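Local coordinates for protein polynucleotide 5'-triphosphatase (Acanthamoeba polyphaga mimivirus, PDB 3BGY) that removes the terminal phosphate from the 5'-triphosphate end of mRNA, as the N-terminal RNA triphosphatase domain of a multifunctional viral capping enzyme, at residues Lys65-Asn70 with Lys175-Phe180; Ser179-Lys184 with Glu214-Ile219. All blocks are in the same frame, centred on the assembly; numbering follows the deposited sequence. Where two conformers were deposited one is given.

Interactions 1 and 2 meet on strand 169-183 of the eight-stranded antiparallel barrel and share Ser179 and Phe180. Interaction 1 pairs that strand with its neighbour 66-77 through regular backbone hydrogen bonds. Interaction 2 lies where strand 169-183 runs out, and it joins the following turn to the loop after strand 208-215. Strand 186-196 separates those two strands in the sheet, so in interaction 2 side chains of one loop rest mainly on a backbone carbonyl of the turn, without strand pairing. Both lie near the surface, but interaction 1 includes two buried residues and interaction 2 has none among those that touch. A probable hydrogen bond from Thr181 N to Lys65 O links them.

Interaction 1 (Lys65-Asn70 with Lys175-Phe180); sequences KIESNN and KTRYSF. With ACT (acetate ion), chain E.
Asn70 and Thr176 lie side by side on adjacent antiparallel strands of the barrel. The CB of Asn70 sits 4.1 Å from Lys175 O. Its CG stays beside the backbone N (chi1 -63°), which brings the amide oxygen alongside the Thr176 side chain. The tip, Asn70 OD1, accepts a 3.0 Å hydrogen bond from Thr176 OG1. The hydroxyl is tilted 24° from the plane of the amide carbonyl. Thr176 CG2 also packs against Asn70 OD1, at 3.3 Å, so the oxygen meets both branches of the threonine.

On the same face, Ile66 CG2 packs 3.9 Å from Phe180 CE1, and Tyr178 lies by Ser68 CB. Helix 47-60 covers Tyr178 and Phe180 on this face. An acetate, probably from the crystallisation liquor, takes a very short hydrogen bond from Ser68 OG, its exact length doubtful.

Paired backbone bonds join Glu67 to Ser179 and Asn69 to Arg177. The side chains of these four residues lie on the other face, consistent with the polar interior of a tunnel triphosphatase. In one of two conformers of Arg177, NE donates to a water at 2.7 Å. The same water donates to Ser179 OG at 3.0 Å, while Ser179 OG is also bonded to Asp189 of strand 186-196. Its bonds to Glu67 O and Asn69 ND2 are weak. Asn69 ND2 lies at the edge of the guanidinium. Glu67 OE2 is 4.1 Å from Arg177 NH2, well out of the guanidinium plane, and the carboxylate and guanidinium planes are 62° apart.

The chemistry thus differs by face. One is mixed, with Ile66 against Phe180 at one end, the Asn70-Thr176 bond at the other, and Ser68 and Tyr178 between. On the opposite face the water ties Arg177 to Ser179, and Glu67 is near the arginine by charge alone, without a salt bridge.

Interaction 2 (Ser179-Lys184 with Glu214-Ile219); sequences SFTINK and ELINKI
Ile216 packs against Thr181 and the backbone of Lys184, and it provides the apolar part of this small surface contact. Its CD1 methyl comes 4.2 Å from Thr181 CG2, and the two side chains cross at about a right angle. With CG1 beside the backbone N (chi1 -66°), the other branch, CG2, falls anti to that N and rests 3.6 Å from Lys184 O. CD1 approaches the same oxygen at 3.8 Å, so both branches of Ile216 border one carbonyl. CD1 also passes near Asn183 O, at 4.2 Å.

The polar part is slight. Asn217 ND2 lies 3.4 Å from that Lys184 oxygen. ND2 hydrogen-bonds Asn185 OD1, so Asn217 reaches into the turn from the loop after strand 208-215. Within the turn, Asn183 OD1 accepts bonds from the backbone N of Asn185 and from Ser186 OG. The carbonyl of Lys184 is therefore edged by hydrocarbon and by an amide.

The contact joins a hairpin turn at the end of strand 169-183 to the loop after strand 208-215. The turn leads into strand 186-196, which lies between strands 169-183 and 208-215. Ile216 and Asn217 belong to the loop that runs on to helix 221-235. Asn183 ND2 bonds Glu227 of that helix, Leu215 packs on helix 17-32, and Ile182 touches Tyr57 of helix 47-60.

Interaction 1 (Lys65-Asn70 with Lys175-Phe180)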
ATOM      1  N   LYS A  65      15.580 -11.427   2.480  1.00 14.40           N
ATOM      2  CA  LYS A  65      14.430 -10.803   3.107  1.00 12.46           C
ATOM      3  C   LYS A  65      14.180  -9.377   2.621  1.00 17.27           C
ATOM      4  O   LYS A  65      13.353  -8.658   3.209  1.00 14.44           O
ATOM      5  CB  LYS A  65      14.615 -10.856   4.632  1.00 16.81           C
ATOM      6  CG  LYS A  65      14.785 -12.288   5.173  1.00 16.09           C
ATOM      7  CD  LYS A  65      13.510 -13.079   5.021  1.00 24.29           C
ATOM      8  CE  LYS A  65      13.628 -14.471   5.619  1.00 29.31           C
ATOM      9  NZ  LYS A  65      12.423 -15.285   5.318  1.00 36.47           N
ATOM     10  N   ILE A  66      14.902  -8.973   1.564  1.00 14.71           N
ATOM     11  CA  ILE A  66      14.725  -7.642   0.955  1.00 12.48           C
ATOM     12  C   ILE A  66      14.050  -7.841  -0.399  1.00 19.87           C
ATOM     13  O   ILE A  66      14.430  -8.722  -1.176  1.00 18.98           O
ATOM     14  CB  ILE A  66      16.076  -6.880   0.718  1.00 12.90           C
ATOM     15  CG1 ILE A  66      16.850  -6.691   2.030  1.00 12.90           C
ATOM     16  CG2 ILE A  66      15.809  -5.515   0.085  1.00 15.68           C
ATOM     17  CD1 ILE A  66      18.244  -6.077   1.885  1.00 16.20           C
ATOM     18  N   GLU A  67      13.053  -7.022  -0.696  1.00 12.69           N
ATOM     19  CA  GLU A  67      12.395  -7.099  -1.996  1.00 17.81           C
ATOM     20  C   GLU A  67      12.274  -5.647  -2.467  1.00 23.63           C
ATOM     21  O   GLU A  67      11.876  -4.768  -1.694  1.00 22.16           O
ATOM     22  CB  GLU A  67      11.009  -7.739  -1.878  1.00 17.92           C
ATOM     23  CG  GLU A  67      10.338  -8.056  -3.211  1.00 43.37           C
ATOM     24  CD  GLU A  67       8.945  -8.631  -3.028  1.00 49.16           C
ATOM     25  OE1 GLU A  67       8.840  -9.770  -2.527  1.00 54.97           O
ATOM     26  OE2 GLU A  67       7.961  -7.937  -3.368  1.00 58.70           O
ATOM     27  N   SER A  68      12.677  -5.375  -3.704  1.00 15.56           N
ATOM     28  CA  SER A  68      12.552  -4.013  -4.206  1.00 15.05           C
ATOM     29  C   SER A  68      11.916  -4.072  -5.571  1.00 19.65           C
ATOM     30  O   SER A  68      12.201  -4.979  -6.352  1.00 20.43           O
ATOM     31  CB  SER A  68      13.881  -3.253  -4.240  1.00 23.27           C
ATOM     32  OG  SER A  68      14.880  -3.964  -4.931  1.00 29.07           O
ATOM     33  N   ASN A  69      10.956  -3.190  -5.818  1.00 16.42           N
ATOM     34  CA  ASN A  69      10.255  -3.198  -7.107  1.00 19.04           C
ATOM     35  C   ASN A  69       9.869  -1.813  -7.555  1.00 21.49           C
ATOM     36  O   ASN A  69       9.553  -0.973  -6.736  1.00 16.19           O
ATOM     37  CB  ASN A  69       8.923  -3.965  -7.003  1.00 19.17           C
ATOM     38  CG  ASN A  69       9.096  -5.457  -6.856  1.00 29.53           C
ATOM     39  OD1 ASN A  69       9.562  -6.138  -7.774  1.00 36.59           O
ATOM     40  ND2 ASN A  69       8.703  -5.980  -5.705  1.00 30.47           N
ATOM     41  N   ASN A  70       9.838  -1.621  -8.867  1.00 17.71           N
ATOM     42  CA  ASN A  70       9.380  -0.377  -9.499  1.00 15.65           C
ATOM     43  C   ASN A  70       8.063  -0.853 -10.153  1.00 18.34           C
ATOM     44  O   ASN A  70       8.038  -1.883 -10.845  1.00 19.16           O
ATOM     45  CB  ASN A  70      10.303   0.101 -10.629  1.00 18.67           C
ATOM     46  CG  ASN A  70      11.689   0.434 -10.165  1.00 29.47           C
ATOM     47  OD1 ASN A  70      11.865   1.135  -9.184  1.00 27.99           O
ATOM     48  ND2 ASN A  70      12.690  -0.045 -10.897  1.00 34.99           N
ATOM     49  N   LYS A 175       5.569   3.817  -8.360  1.00 12.11           N
ATOM     50  CA  LYS A 175       6.261   3.563  -7.097  1.00 13.22           C
ATOM     51  C   LYS A 175       7.554   2.795  -7.161  1.00 14.13           C
ATOM     52  O   LYS A 175       7.674   1.889  -7.991  1.00 15.27           O
ATOM     53  CB  LYS A 175       5.310   2.737  -6.232  1.00 14.80           C
ATOM     54  CG  LYS A 175       4.042   3.489  -5.775  1.00 16.08           C
ATOM     55  CD  LYS A 175       3.180   2.608  -4.885  1.00 18.85           C
ATOM     56  CE  LYS A 175       1.956   3.348  -4.399  1.00 21.28           C
ATOM     57  NZ  LYS A 175       1.161   2.521  -3.448  1.00 25.38           N
ATOM     58  N   THR A 176       8.509   3.172  -6.297  1.00 10.76           N
ATOM     59  CA  THR A 176       9.761   2.425  -6.128  1.00 13.46           C
ATOM     60  C   THR A 176       9.644   2.045  -4.657  1.00 13.82           C
ATOM     61  O   THR A 176       9.774   2.899  -3.763  1.00 12.33           O
ATOM     62  CB  THR A 176      11.039   3.246  -6.426  1.00 22.54           C
ATOM     63  OG1 THR A 176      11.022   3.616  -7.810  1.00 22.79           O
ATOM     64  CG2 THR A 176      12.306   2.385  -6.162  1.00 23.11           C
ATOM     65  N   ARG A 177       9.489   0.755  -4.433  0.50  9.91           N
ATOM     66  CA  ARG A 177       9.301   0.251  -3.087  0.50 13.00           C
ATOM     67  C   ARG A 177      10.440  -0.646  -2.659  0.50 14.26           C
ATOM     68  O   ARG A 177      11.092  -1.289  -3.482  0.50  9.69           O
ATOM     69  CB  ARG A 177       7.970  -0.517  -3.045  0.50 10.59           C
ATOM     70  CG  ARG A 177       7.515  -1.066  -1.673  0.50 14.03           C
ATOM     71  CD  ARG A 177       6.197  -1.821  -1.794  0.50 13.29           C
ATOM     72  NE  ARG A 177       6.285  -2.967  -2.703  0.50 11.28           N
ATOM     73  CZ  ARG A 177       5.255  -3.735  -3.071  0.50 19.23           C
ATOM     74  NH1 ARG A 177       4.031  -3.495  -2.620  0.50 21.67           N
ATOM     75  NH2 ARG A 177       5.450  -4.763  -3.882  0.50 20.13           N
ATOM     76  N   TYR A 178      10.767  -0.544  -1.379  1.00 12.47           N
ATOM     77  CA  TYR A 178      11.752  -1.417  -0.760  1.00 12.78           C
ATOM     78  C   TYR A 178      10.963  -2.053   0.383  1.00 15.13           C
ATOM     79  O   TYR A 178      10.340  -1.337   1.177  1.00 12.74           O
ATOM     80  CB  TYR A 178      12.943  -0.644  -0.201  1.00 16.45           C
ATOM     81  CG  TYR A 178      13.727   0.110  -1.230  1.00 19.70           C
ATOM     82  CD1 TYR A 178      13.316   1.394  -1.632  1.00 24.43           C
ATOM     83  CD2 TYR A 178      14.858  -0.458  -1.839  1.00 34.47           C
ATOM     84  CE1 TYR A 178      14.015   2.112  -2.641  1.00 35.29           C
ATOM     85  CE2 TYR A 178      15.570   0.244  -2.856  1.00 34.90           C
ATOM     86  CZ  TYR A 178      15.139   1.526  -3.249  1.00 41.12           C
ATOM     87  OH  TYR A 178      15.798   2.207  -4.254  1.00 45.17           O
ATOM     88  N   SER A 179      10.940  -3.387   0.429  1.00 13.72           N
ATOM     89  CA  SER A 179      10.221  -4.127   1.471  1.00 14.02           C
ATOM     90  C   SER A 179      11.192  -4.964   2.262  1.00 17.59           C
ATOM     91  O   SER A 179      12.003  -5.711   1.702  1.00 16.18           O
ATOM     92  CB  SER A 179       9.134  -5.025   0.867  1.00 15.84           C
ATOM     93  OG  SER A 179       8.149  -4.247   0.193  1.00 23.13           O
ATOM     94  N   PHE A 180      11.146  -4.808   3.582  1.00 11.10           N
ATOM     95  CA  PHE A 180      12.061  -5.544   4.437  1.00 10.88           C
ATOM     96  C   PHE A 180      11.281  -6.454   5.359  1.00 15.06           C
ATOM     97  O   PHE A 180      10.537  -5.987   6.208  1.00 13.45           O
ATOM     98  CB  PHE A 180      12.902  -4.552   5.249  1.00 13.14           C
ATOM     99  CG  PHE A 180      13.637  -3.569   4.392  1.00 12.57           C
ATOM    100  CD1 PHE A 180      14.880  -3.898   3.840  1.00 12.61           C
ATOM    101  CD2 PHE A 180      13.076  -2.304   4.107  1.00 11.48           C
ATOM    102  CE1 PHE A 180      15.576  -3.001   3.013  1.00 11.80           C
ATOM    103  CE2 PHE A 180      13.769  -1.384   3.278  1.00 11.84           C
ATOM    104  CZ  PHE A 180      15.034  -1.734   2.725  1.00 14.01           C
TER
HETATM  105  C   ACT E2005      14.907  -6.322  -7.342  1.00 57.90           C
HETATM  106  O   ACT E2005      13.924  -7.040  -7.902  1.00 60.93           O
HETATM  107  OXT ACT E2005      14.727  -5.171  -7.078  1.00 58.50           O
HETATM  108  CH3 ACT E2005      16.230  -6.947  -7.040  1.00 53.83           C
HETATM  109  O   HOH W   1       8.692  -4.284  -2.755  1.00 27.08           O

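Interaction 2 (Ser179-Lys184 with Glu214-Ile219)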
ATOM      1  N   SER A 179      10.940  -3.387   0.429  1.00 13.72           N
ATOM      2  CA  SER A 179      10.221  -4.127   1.471  1.00 14.02           C
ATOM      3  C   SER A 179      11.192  -4.964   2.262  1.00 17.59           C
ATOM      4  O   SER A 179      12.003  -5.711   1.702  1.00 16.18           O
ATOM      5  CB  SER A 179       9.134  -5.025   0.867  1.00 15.84           C
ATOM      6  OG  SER A 179       8.149  -4.247   0.193  1.00 23.13           O
ATOM      7  N   PHE A 180      11.146  -4.808   3.582  1.00 11.10           N
ATOM      8  CA  PHE A 180      12.061  -5.544   4.437  1.00 10.88           C
ATOM      9  C   PHE A 180      11.281  -6.454   5.359  1.00 15.06           C
ATOM     10  O   PHE A 180      10.537  -5.987   6.208  1.00 13.45           O
ATOM     11  CB  PHE A 180      12.902  -4.552   5.249  1.00 13.14           C
ATOM     12  CG  PHE A 180      13.637  -3.569   4.392  1.00 12.57           C
ATOM     13  CD1 PHE A 180      14.880  -3.898   3.840  1.00 12.61           C
ATOM     14  CD2 PHE A 180      13.076  -2.304   4.107  1.00 11.48           C
ATOM     15  CE1 PHE A 180      15.576  -3.001   3.013  1.00 11.80           C
ATOM     16  CE2 PHE A 180      13.769  -1.384   3.278  1.00 11.84           C
ATOM     17  CZ  PHE A 180      15.034  -1.734   2.725  1.00 14.01           C
ATOM     18  N   THR A 181      11.432  -7.767   5.189  1.00 12.32           N
ATOM     19  CA  THR A 181      10.715  -8.713   6.036  1.00 12.31           C
ATOM     20  C   THR A 181      11.547  -8.871   7.307  1.00 16.56           C
ATOM     21  O   THR A 181      12.538  -9.581   7.326  1.00 19.73           O
ATOM     22  CB  THR A 181      10.469 -10.058   5.278  1.00 13.99           C
ATOM     23  OG1 THR A 181       9.627  -9.803   4.146  1.00 17.06           O
ATOM     24  CG2 THR A 181       9.730 -11.052   6.193  1.00 18.85           C
ATOM     25  N   ILE A 182      11.169  -8.133   8.343  1.00 14.21           N
ATOM     26  CA  ILE A 182      11.946  -8.138   9.579  1.00 17.04           C
ATOM     27  C   ILE A 182      11.863  -9.399  10.440  1.00 19.83           C
ATOM     28  O   ILE A 182      12.800  -9.713  11.175  1.00 23.24           O
ATOM     29  CB  ILE A 182      11.738  -6.825  10.375  1.00 29.17           C
ATOM     30  CG1 ILE A 182      10.258  -6.580  10.638  1.00 31.89           C
ATOM     31  CG2 ILE A 182      12.341  -5.618   9.586  1.00 28.34           C
ATOM     32  CD1 ILE A 182       9.996  -5.432  11.637  1.00 36.46           C
ATOM     33  N   ASN A 183      10.742 -10.100  10.340  1.00 18.16           N
ATOM     34  CA  ASN A 183      10.493 -11.371  11.023  1.00 22.80           C
ATOM     35  C   ASN A 183       9.317 -12.010  10.313  1.00 18.88           C
ATOM     36  O   ASN A 183       8.762 -11.425   9.377  1.00 21.76           O
ATOM     37  CB  ASN A 183      10.257 -11.217  12.554  1.00 24.31           C
ATOM     38  CG  ASN A 183       9.157 -10.215  12.904  1.00 20.61           C
ATOM     39  OD1 ASN A 183       8.033 -10.297  12.398  1.00 23.51           O
ATOM     40  ND2 ASN A 183       9.464  -9.291  13.807  1.00 31.28           N
ATOM     41  N   LYS A 184       8.890 -13.180  10.785  1.00 20.40           N
ATOM     42  CA  LYS A 184       7.780 -13.907  10.167  1.00 23.75           C
ATOM     43  C   LYS A 184       6.431 -13.206  10.159  1.00 19.98           C
ATOM     44  O   LYS A 184       5.614 -13.459   9.289  1.00 23.53           O
ATOM     45  CB  LYS A 184       7.622 -15.292  10.819  1.00 31.69           C
ATOM     46  CG  LYS A 184       7.646 -15.267  12.340  1.00 42.82           C
ATOM     47  CD  LYS A 184       7.558 -16.663  12.951  1.00 58.49           C
ATOM     48  CE  LYS A 184       7.729 -16.586  14.471  1.00 64.08           C
ATOM     49  NZ  LYS A 184       7.727 -17.923  15.136  1.00 70.57           N
ATOM     50  N   GLU A 214       3.650  -3.164   7.999  0.50 14.19           N
ATOM     51  CA  GLU A 214       2.478  -3.994   7.706  0.50 14.31           C
ATOM     52  C   GLU A 214       2.623  -5.386   8.318  0.50 15.14           C
ATOM     53  O   GLU A 214       3.695  -5.987   8.246  0.50 17.17           O
ATOM     54  CB  GLU A 214       2.262  -4.135   6.186  0.50 19.13           C
ATOM     55  CG  GLU A 214       2.425  -2.846   5.393  0.50 19.54           C
ATOM     56  CD  GLU A 214       1.437  -2.691   4.255  0.50 36.70           C
ATOM     57  OE1 GLU A 214       0.962  -3.706   3.696  0.50 42.56           O
ATOM     58  OE2 GLU A 214       1.146  -1.527   3.907  0.50 37.43           O
ATOM     59  N   LEU A 215       1.536  -5.903   8.892  1.00 11.64           N
ATOM     60  CA  LEU A 215       1.538  -7.237   9.502  1.00 10.89           C
ATOM     61  C   LEU A 215       1.330  -8.314   8.426  1.00 15.08           C
ATOM     62  O   LEU A 215       0.657  -8.082   7.402  1.00 15.12           O
ATOM     63  CB  LEU A 215       0.449  -7.382  10.570  1.00 13.70           C
ATOM     64  CG  LEU A 215       0.681  -6.464  11.771  1.00 11.69           C
ATOM     65  CD1 LEU A 215      -0.368  -6.798  12.786  1.00 17.20           C
ATOM     66  CD2 LEU A 215       2.057  -6.621  12.384  1.00 16.03           C
ATOM     67  N   ILE A 216       1.965  -9.457   8.668  1.00 14.46           N
ATOM     68  CA  ILE A 216       1.854 -10.661   7.827  1.00 16.19           C
ATOM     69  C   ILE A 216       0.953 -11.620   8.642  1.00 18.43           C
ATOM     70  O   ILE A 216       0.125 -12.351   8.080  1.00 18.22           O
ATOM     71  CB  ILE A 216       3.255 -11.293   7.554  1.00 16.54           C
ATOM     72  CG1 ILE A 216       4.113 -10.350   6.715  1.00 23.25           C
ATOM     73  CG2 ILE A 216       3.133 -12.682   6.848  1.00 21.97           C
ATOM     74  CD1 ILE A 216       5.591 -10.743   6.650  1.00 21.04           C
ATOM     75  N   ASN A 217       1.132 -11.618   9.967  1.00 18.31           N
ATOM     76  CA  ASN A 217       0.310 -12.429  10.892  1.00 19.94           C
ATOM     77  C   ASN A 217       0.066 -11.542  12.100  1.00 18.89           C
ATOM     78  O   ASN A 217       0.785 -10.552  12.292  1.00 16.67           O
ATOM     79  CB  ASN A 217       1.041 -13.676  11.386  1.00 22.67           C
ATOM     80  CG  ASN A 217       1.400 -14.629  10.284  1.00 19.59           C
ATOM     81  OD1 ASN A 217       0.526 -15.120   9.567  1.00 26.07           O
ATOM     82  ND2 ASN A 217       2.690 -14.877  10.118  1.00 23.37           N
ATOM     83  N   LYS A 218      -0.965 -11.866  12.883  1.00 19.42           N
ATOM     84  CA  LYS A 218      -1.298 -11.125  14.120  1.00 17.69           C
ATOM     85  C   LYS A 218      -0.131 -11.239  15.092  1.00 18.24           C
ATOM     86  O   LYS A 218       0.620 -12.224  15.058  1.00 19.51           O
ATOM     87  CB  LYS A 218      -2.541 -11.759  14.785  1.00 23.71           C
ATOM     88  CG  LYS A 218      -3.033 -11.104  16.108  1.00 33.03           C
ATOM     89  CD  LYS A 218      -3.840 -12.075  17.016  1.00 34.20           C
ATOM     90  CE  LYS A 218      -3.048 -13.343  17.395  1.00 46.11           C
ATOM     91  NZ  LYS A 218      -3.509 -13.995  18.678  1.00 34.58           N
ATOM     92  N   ILE A 219       0.087 -10.174  15.860  1.00 15.47           N
ATOM     93  CA  ILE A 219       1.115 -10.145  16.900  1.00 13.56           C
ATOM     94  C   ILE A 219       0.464  -9.476  18.108  1.00 12.05           C
ATOM     95  O   ILE A 219      -0.564  -8.827  17.972  1.00 14.06           O
ATOM     96  CB  ILE A 219       2.414  -9.364  16.521  1.00 17.97           C
ATOM     97  CG1 ILE A 219       2.135  -7.897  16.148  1.00 13.72           C
ATOM     98  CG2 ILE A 219       3.127 -10.064  15.372  1.00 19.78           C
ATOM     99  CD1 ILE A 219       3.371  -7.085  15.855  1.00 15.85           C
TER